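Local coordinates for HD domain protein (Enterococcus faecalis, PDB 4LRL), which probably hydrolyses deoxyribonucleoside triphosphates to deoxyribonucleosides and triphosphate, as an allosterically regulated HD-domain phosphohydrolase that binds dGTP and dTTP, at residues 88-93 with 208-213; 129-134 with 198-203; 183-186 with 190-193. All blocks are in the same frame, centred on the assembly; numbering follows the deposited sequence.

Interaction 1 of 3, residues 88-93 with 208-213; sequences FSHSLG and RMDYLL. With NI (nickel (II) ion), chain N.
His90 and Asp210 both swing their side chains away from the backbone N, CG lying anti to it (chi1 166° and -173°), and this carries the imidazole and the carboxylate past each other from facing helices. The second torsion then turns His90 so that ND1 faces Asp210 while NE2 of His90 points at the nickel ion, 2.2 Å away. His90 ND1 donates to Asp210 OD1 at 2.8 Å; the bond is bent, with an angle of 142° at the hydrogen, and uses the anti lone pair of OD1. Ring and carboxylate are not coplanar, and OD1 lies somewhat out of the imidazole plane. The proton on ND1 leaves NE2 as the metal ligand, and the bond restrains rotation of the ring.

Asp210 OD2 lies 3.2 Å from CA of Gly93, which carries no side chain, and so the carboxylate can come close to the backbone. OD2 is also held by His45 and forms a salt bridge with Arg214. CB of Tyr211 also packs 3.7 Å from CE1 of His90, which sits at the edge of the tyrosine ring. The axes of segments 88-93 and 208-213 approach to 9.2 Å, their directions nearer antiparallel than parallel. His134, Asp135, Asp207 and two waters complete the coordination of nickel, a second-shell carboxylate thus orienting one ligand of the H...HD...D metal site of an HD domain.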
# COMPACT_ATOMS: atom_id res chain seq x y z
N PHE C 88 -8.22 -19.68 12.22
CA PHE C 88 -8.73 -20.31 11.01
C PHE C 88 -8.13 -19.66 9.76
O PHE C 88 -7.62 -20.36 8.88
CB PHE C 88 -10.26 -20.24 10.98
CG PHE C 88 -10.89 -20.83 9.73
CD1 PHE C 88 -11.18 -22.19 9.66
CD2 PHE C 88 -11.22 -20.01 8.65
CE1 PHE C 88 -11.77 -22.73 8.53
CE2 PHE C 88 -11.82 -20.55 7.51
CZ PHE C 88 -12.09 -21.91 7.45
N SER C 89 -8.18 -18.33 9.69
CA SER C 89 -7.65 -17.65 8.50
C SER C 89 -6.14 -17.84 8.40
O SER C 89 -5.61 -17.98 7.30
CB SER C 89 -8.04 -16.17 8.47
OG SER C 89 -7.32 -15.46 9.43
N HIS C 90 -5.46 -17.89 9.54
CA HIS C 90 -4.03 -18.19 9.55
C HIS C 90 -3.74 -19.60 9.02
O HIS C 90 -2.79 -19.80 8.27
CB HIS C 90 -3.42 -18.00 10.94
CG HIS C 90 -2.05 -18.61 11.09
ND1 HIS C 90 -0.95 -18.14 10.41
CD2 HIS C 90 -1.62 -19.65 11.84
CE1 HIS C 90 0.11 -18.87 10.73
NE2 HIS C 90 -0.27 -19.79 11.59
N SER C 91 -4.57 -20.56 9.41
CA SER C 91 -4.42 -21.95 8.98
C SER C 91 -4.56 -22.07 7.46
O SER C 91 -3.75 -22.74 6.82
CB SER C 91 -5.40 -22.87 9.71
OG SER C 91 -5.06 -22.96 11.08
N LEU C 92 -5.57 -21.41 6.89
CA LEU C 92 -5.73 -21.41 5.44
C LEU C 92 -4.57 -20.72 4.76
O LEU C 92 -4.17 -21.12 3.67
CB LEU C 92 -7.06 -20.77 5.00
CG LEU C 92 -8.42 -21.32 5.45
CD1 LEU C 92 -9.48 -20.94 4.43
CD2 LEU C 92 -8.47 -22.81 5.66
N GLY C 93 -4.02 -19.69 5.41
CA GLY C 93 -2.88 -18.95 4.88
C GLY C 93 -1.65 -19.84 4.76
O GLY C 93 -0.97 -19.86 3.72
N ARG C 208 5.60 -19.27 9.87
CA ARG C 208 6.16 -17.95 10.17
C ARG C 208 5.82 -16.93 9.08
O ARG C 208 5.43 -15.79 9.39
CB ARG C 208 7.68 -18.05 10.36
CG ARG C 208 8.11 -19.02 11.46
CD ARG C 208 9.59 -19.14 11.42
NE ARG C 208 10.18 -20.11 12.34
CZ ARG C 208 10.46 -19.87 13.62
NH1 ARG C 208 11.05 -20.80 14.36
NH2 ARG C 208 10.16 -18.69 14.16
N MET C 209 5.94 -17.33 7.82
CA MET C 209 5.69 -16.41 6.71
C MET C 209 4.25 -15.89 6.72
O MET C 209 4.02 -14.70 6.54
CB MET C 209 6.09 -17.02 5.36
CG MET C 209 7.60 -17.21 5.20
SD MET C 209 8.14 -17.45 3.50
CE MET C 209 7.98 -19.23 3.31
N ASP C 210 3.29 -16.77 6.95
CA ASP C 210 1.91 -16.32 7.00
C ASP C 210 1.63 -15.42 8.21
O ASP C 210 1.06 -14.36 8.03
CB ASP C 210 0.92 -17.48 6.96
CG ASP C 210 -0.51 -16.99 6.83
OD1 ASP C 210 -1.21 -16.94 7.87
OD2 ASP C 210 -0.93 -16.61 5.71
N TYR C 211 2.01 -15.84 9.42
CA TYR C 211 1.62 -15.00 10.56
C TYR C 211 2.33 -13.65 10.57
O TYR C 211 1.73 -12.65 10.94
CB TYR C 211 1.64 -15.72 11.93
CG TYR C 211 2.97 -16.11 12.52
CD1 TYR C 211 3.90 -15.16 12.93
CD2 TYR C 211 3.26 -17.46 12.75
CE1 TYR C 211 5.12 -15.54 13.51
CE2 TYR C 211 4.47 -17.85 13.33
CZ TYR C 211 5.39 -16.89 13.71
OH TYR C 211 6.58 -17.31 14.28
N LEU C 212 3.57 -13.61 10.11
CA LEU C 212 4.26 -12.32 10.02
C LEU C 212 3.51 -11.36 9.10
O LEU C 212 3.25 -10.22 9.47
CB LEU C 212 5.73 -12.47 9.62
CG LEU C 212 6.61 -13.15 10.70
CD1 LEU C 212 7.98 -13.52 10.13
CD2 LEU C 212 6.76 -12.33 12.01
N LEU C 213 3.13 -11.84 7.92
CA LEU C 213 2.41 -11.02 6.97
C LEU C 213 1.00 -10.70 7.44
O LEU C 213 0.56 -9.55 7.34
CB LEU C 213 2.35 -11.72 5.61
CG LEU C 213 3.65 -11.84 4.81
CD1 LEU C 213 3.49 -12.85 3.67
CD2 LEU C 213 4.08 -10.45 4.27
NI NI N . 0.79 -21.23 12.83
O HOH W 1 0.60 -19.43 14.44
O HOH W 2 1.97 -21.67 14.57

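Interaction 2 of 3, residues 129-134 with 198-203; sequences CAALLH and QMISSQ. With NI (nickel (II) ion), chain N.
Apolar packing joins Ala130 and Ala131 to Ile200, whose side chain reaches from helix 194-200 to helix 124-133. With chi1 at -71°, CG1 of Ile200 runs anti to its carbonyl carbon, and the extended branch delivers CD1 of Ile200 to within 3.5 Å of CB of Ala130. CD1 of Ile200 also lies 3.8 Å from the backbone N of Ala131, so the isoleucine tip rests against backbone as well as side chain. The other branch is a looser touch, CG2 of Ile200 approaching CB of His134 at 4.4 Å.

No hydrogen bond crosses between the segments. Within 129-134, ND1 of His134 donates to O of Ala131 at 2.8 Å, bent to 134° at the hydrogen, with the acceptor tilted 31° out of the imidazole plane. This bond limits rotation of the ring and assigns the proton to ND1.

Metal coordination uses the other ring nitrogen: NE2 of His134 binds nickel at 2.2 Å. His90, Asp135 and Asp207 are the other protein ligands. A histidine followed directly by an aspartate ligand is the signature HD pair of the HD-domain metal site.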
# COMPACT_ATOMS: atom_id res chain seq x y z
N CYS C 129 -1.84 -31.21 4.05
CA CYS C 129 -2.59 -31.59 5.24
C CYS C 129 -1.91 -31.09 6.51
O CYS C 129 -2.54 -30.41 7.32
CB CYS C 129 -2.80 -33.11 5.28
SG CYS C 129 -3.99 -33.67 4.05
N ALA C 130 -0.62 -31.38 6.66
CA ALA C 130 0.15 -30.87 7.80
C ALA C 130 0.14 -29.34 7.91
O ALA C 130 0.07 -28.81 9.01
CB ALA C 130 1.56 -31.38 7.78
N ALA C 131 0.17 -28.65 6.77
CA ALA C 131 0.11 -27.19 6.76
C ALA C 131 -1.23 -26.67 7.27
O ALA C 131 -1.28 -25.74 8.08
CB ALA C 131 0.37 -26.66 5.37
N LEU C 132 -2.32 -27.28 6.81
CA LEU C 132 -3.65 -26.88 7.24
C LEU C 132 -3.90 -27.15 8.73
O LEU C 132 -4.55 -26.35 9.42
CB LEU C 132 -4.70 -27.57 6.37
CG LEU C 132 -6.14 -27.11 6.60
CD1 LEU C 132 -6.27 -25.60 6.29
CD2 LEU C 132 -7.08 -27.94 5.76
N LEU C 133 -3.38 -28.27 9.21
CA LEU C 133 -3.71 -28.77 10.54
C LEU C 133 -2.70 -28.38 11.60
O LEU C 133 -2.88 -28.74 12.77
CB LEU C 133 -3.87 -30.29 10.51
CG LEU C 133 -4.98 -30.89 9.65
CD1 LEU C 133 -4.79 -32.39 9.54
CD2 LEU C 133 -6.36 -30.53 10.21
N HIS C 134 -1.65 -27.64 11.22
CA HIS C 134 -0.51 -27.41 12.13
C HIS C 134 -0.88 -26.80 13.49
O HIS C 134 -0.21 -27.04 14.48
CB HIS C 134 0.62 -26.61 11.44
CG HIS C 134 0.35 -25.13 11.35
ND1 HIS C 134 -0.66 -24.60 10.58
CD2 HIS C 134 0.96 -24.08 11.95
CE1 HIS C 134 -0.67 -23.29 10.70
NE2 HIS C 134 0.31 -22.94 11.53
N GLN C 198 10.57 -29.18 6.90
CA GLN C 198 11.08 -27.80 6.91
C GLN C 198 10.14 -26.77 6.28
O GLN C 198 10.21 -25.59 6.59
CB GLN C 198 12.48 -27.70 6.28
CG GLN C 198 13.61 -28.16 7.20
CD GLN C 198 14.99 -28.09 6.55
OE1 GLN C 198 15.29 -27.17 5.77
NE2 GLN C 198 15.83 -29.05 6.86
N MET C 199 9.23 -27.23 5.41
CA MET C 199 8.28 -26.33 4.76
C MET C 199 7.29 -25.80 5.78
O MET C 199 6.77 -24.69 5.67
CB MET C 199 7.55 -27.04 3.62
CG MET C 199 7.01 -26.07 2.55
SD MET C 199 6.22 -26.83 1.12
CE MET C 199 7.54 -27.88 0.47
N ILE C 200 7.06 -26.62 6.80
CA ILE C 200 6.05 -26.34 7.80
C ILE C 200 6.67 -25.83 9.09
O ILE C 200 6.09 -24.99 9.79
CB ILE C 200 5.19 -27.59 8.02
CG1 ILE C 200 4.32 -27.77 6.76
CG2 ILE C 200 4.33 -27.47 9.29
CD1 ILE C 200 3.96 -29.19 6.46
N SER C 201 7.88 -26.30 9.39
CA SER C 201 8.56 -25.85 10.59
C SER C 201 10.06 -25.76 10.36
O SER C 201 10.71 -26.76 10.06
CB SER C 201 8.25 -26.76 11.77
OG SER C 201 8.98 -26.35 12.90
N SER C 202 10.58 -24.55 10.47
CA SER C 202 12.00 -24.26 10.32
C SER C 202 12.23 -22.86 10.87
O SER C 202 11.43 -22.38 11.68
CB SER C 202 12.44 -24.38 8.85
OG SER C 202 11.84 -23.37 8.05
N GLN C 203 13.30 -22.20 10.44
CA GLN C 203 13.52 -20.80 10.80
C GLN C 203 12.87 -19.86 9.78
O GLN C 203 12.75 -18.65 10.01
CB GLN C 203 15.00 -20.50 11.00
CG GLN C 203 15.57 -21.02 12.34
CD GLN C 203 14.91 -20.35 13.52
OE1 GLN C 203 14.69 -19.14 13.52
NE2 GLN C 203 14.57 -21.12 14.54
NI NI N . 0.79 -21.23 12.83
O HOH W 1 0.60 -19.43 14.44
O HOH W 2 1.97 -21.67 14.57

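Interaction 3 of 3, residues 183-186 with 190-193; sequences VASV and QYPN
Ser185 O receives two backbone N-H groups from the chain that turns back past it, those of Gln190 and Tyr191. The shorter bond, 2.7 Å from Gln190 N to Ser185 O, arrives nearly in line with the C=O, although its angle at the hydrogen is only 141°. The second, 3.0 Å from Tyr191 N to Ser185 O, is straighter at the hydrogen, 154°, but comes from well above the carbonyl plane. One carbonyl near the C-terminal end of helix 179-187 therefore holds two successive residues of the following loop.

The hydroxyl of Ser185 is bonded to the carbonyl oxygen of Lys182, about one turn back in the helix. Ser185 OG also lies at the edge of the Tyr191 ring, near its plane, 3.3 Å from Tyr191 CD1. Tyr191 reaches this place with CG anti to its backbone N (chi1 -166°), which lays the ring alongside the end of the helix. Val186 and Tyr191 run side by side in the same direction, and CG2 of Val186 meets CG of Tyr191 at 3.9 Å. Pro192 CD covers part of one face of the Tyr191 ring, 3.3 Å above the ring plane and displaced toward the rim. Farther out, the phenolic OH bonds to Glu123, the residue just before helix 124-133, and Asn193 ND2 uses the other oxygen of that carboxylate. Both Val186 and Tyr191 touch Ile126 of that helix, while Gln190 lies at the exposed outer side.

The chemistry divides the work: backbone bonds to a single carbonyl fix the path of the turn, whereas the tyrosine spans from the apolar valine to a carboxylate, its ring packing on helix 124-133 and its hydroxyl bonding to Glu123 just before that helix.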
# COMPACT_ATOMS: atom_id res chain seq x y z
N VAL C 183 0.72 -37.74 8.93
CA VAL C 183 0.44 -36.30 9.07
C VAL C 183 0.95 -35.76 10.41
O VAL C 183 1.56 -34.68 10.46
CB VAL C 183 -1.08 -35.99 8.90
CG1 VAL C 183 -1.37 -34.52 9.22
CG2 VAL C 183 -1.54 -36.32 7.49
N ALA C 184 0.72 -36.52 11.48
CA ALA C 184 1.13 -36.13 12.82
C ALA C 184 2.64 -36.05 12.95
O ALA C 184 3.17 -35.15 13.61
CB ALA C 184 0.54 -37.09 13.85
N SER C 185 3.33 -36.99 12.30
CA SER C 185 4.80 -37.05 12.29
C SER C 185 5.47 -35.86 11.61
O SER C 185 6.63 -35.55 11.91
CB SER C 185 5.28 -38.36 11.65
OG SER C 185 5.06 -38.38 10.25
N VAL C 186 4.77 -35.21 10.69
CA VAL C 186 5.29 -34.00 10.05
C VAL C 186 5.33 -32.88 11.08
O VAL C 186 6.30 -32.14 11.16
CB VAL C 186 4.45 -33.54 8.82
CG1 VAL C 186 5.00 -32.24 8.24
CG2 VAL C 186 4.43 -34.61 7.75
N GLN C 190 9.13 -35.68 12.93
CA GLN C 190 9.75 -37.00 12.91
C GLN C 190 9.68 -37.65 11.54
O GLN C 190 10.39 -38.61 11.26
CB GLN C 190 9.14 -37.89 14.00
CG GLN C 190 9.56 -37.47 15.41
CD GLN C 190 8.77 -38.19 16.50
OE1 GLN C 190 7.57 -37.97 16.66
NE2 GLN C 190 9.45 -39.05 17.26
N TYR C 191 8.82 -37.11 10.67
CA TYR C 191 8.69 -37.57 9.28
C TYR C 191 10.03 -37.55 8.53
O TYR C 191 10.79 -36.59 8.66
CB TYR C 191 7.64 -36.71 8.56
CG TYR C 191 7.17 -37.28 7.24
CD1 TYR C 191 6.38 -38.43 7.20
CD2 TYR C 191 7.50 -36.67 6.03
CE1 TYR C 191 5.95 -38.95 6.00
CE2 TYR C 191 7.07 -37.18 4.83
CZ TYR C 191 6.29 -38.32 4.82
OH TYR C 191 5.85 -38.85 3.63
N PRO C 192 10.33 -38.62 7.75
CA PRO C 192 11.69 -38.79 7.19
C PRO C 192 12.12 -37.80 6.10
O PRO C 192 13.32 -37.68 5.84
CB PRO C 192 11.67 -40.22 6.63
CG PRO C 192 10.42 -40.85 7.17
CD PRO C 192 9.46 -39.73 7.36
N ASN C 193 11.18 -37.11 5.47
CA ASN C 193 11.51 -36.17 4.40
C ASN C 193 11.71 -34.74 4.92
O ASN C 193 10.74 -34.04 5.25
CB ASN C 193 10.42 -36.22 3.32
CG ASN C 193 10.85 -35.59 2.00
OD1 ASN C 193 11.77 -34.76 1.96
ND2 ASN C 193 10.16 -35.96 0.93

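Overall arrangement
All three contacts belong to the HD domain and are nested along the chain: interaction 3 lies within the loop closed by interaction 2, which lies within that closed by interaction 1. Interactions 1 and 2 have centres about 11 Å apart and meet at the nickel ion, each supplying one histidine and sharing both waters; Arg208 NE also probably bonds to Ser202 O. Interaction 3 is centred about 10 Å from interaction 2, touching it through Val186 against Ala130 and Ile200, but about 21 Å from interaction 1. Apolar packing among helices 179-187, 194-200 and 124-133 thus links the outer turn to the His134 side of the metal site, which helices 87-108 and 206-219 face from interaction 1.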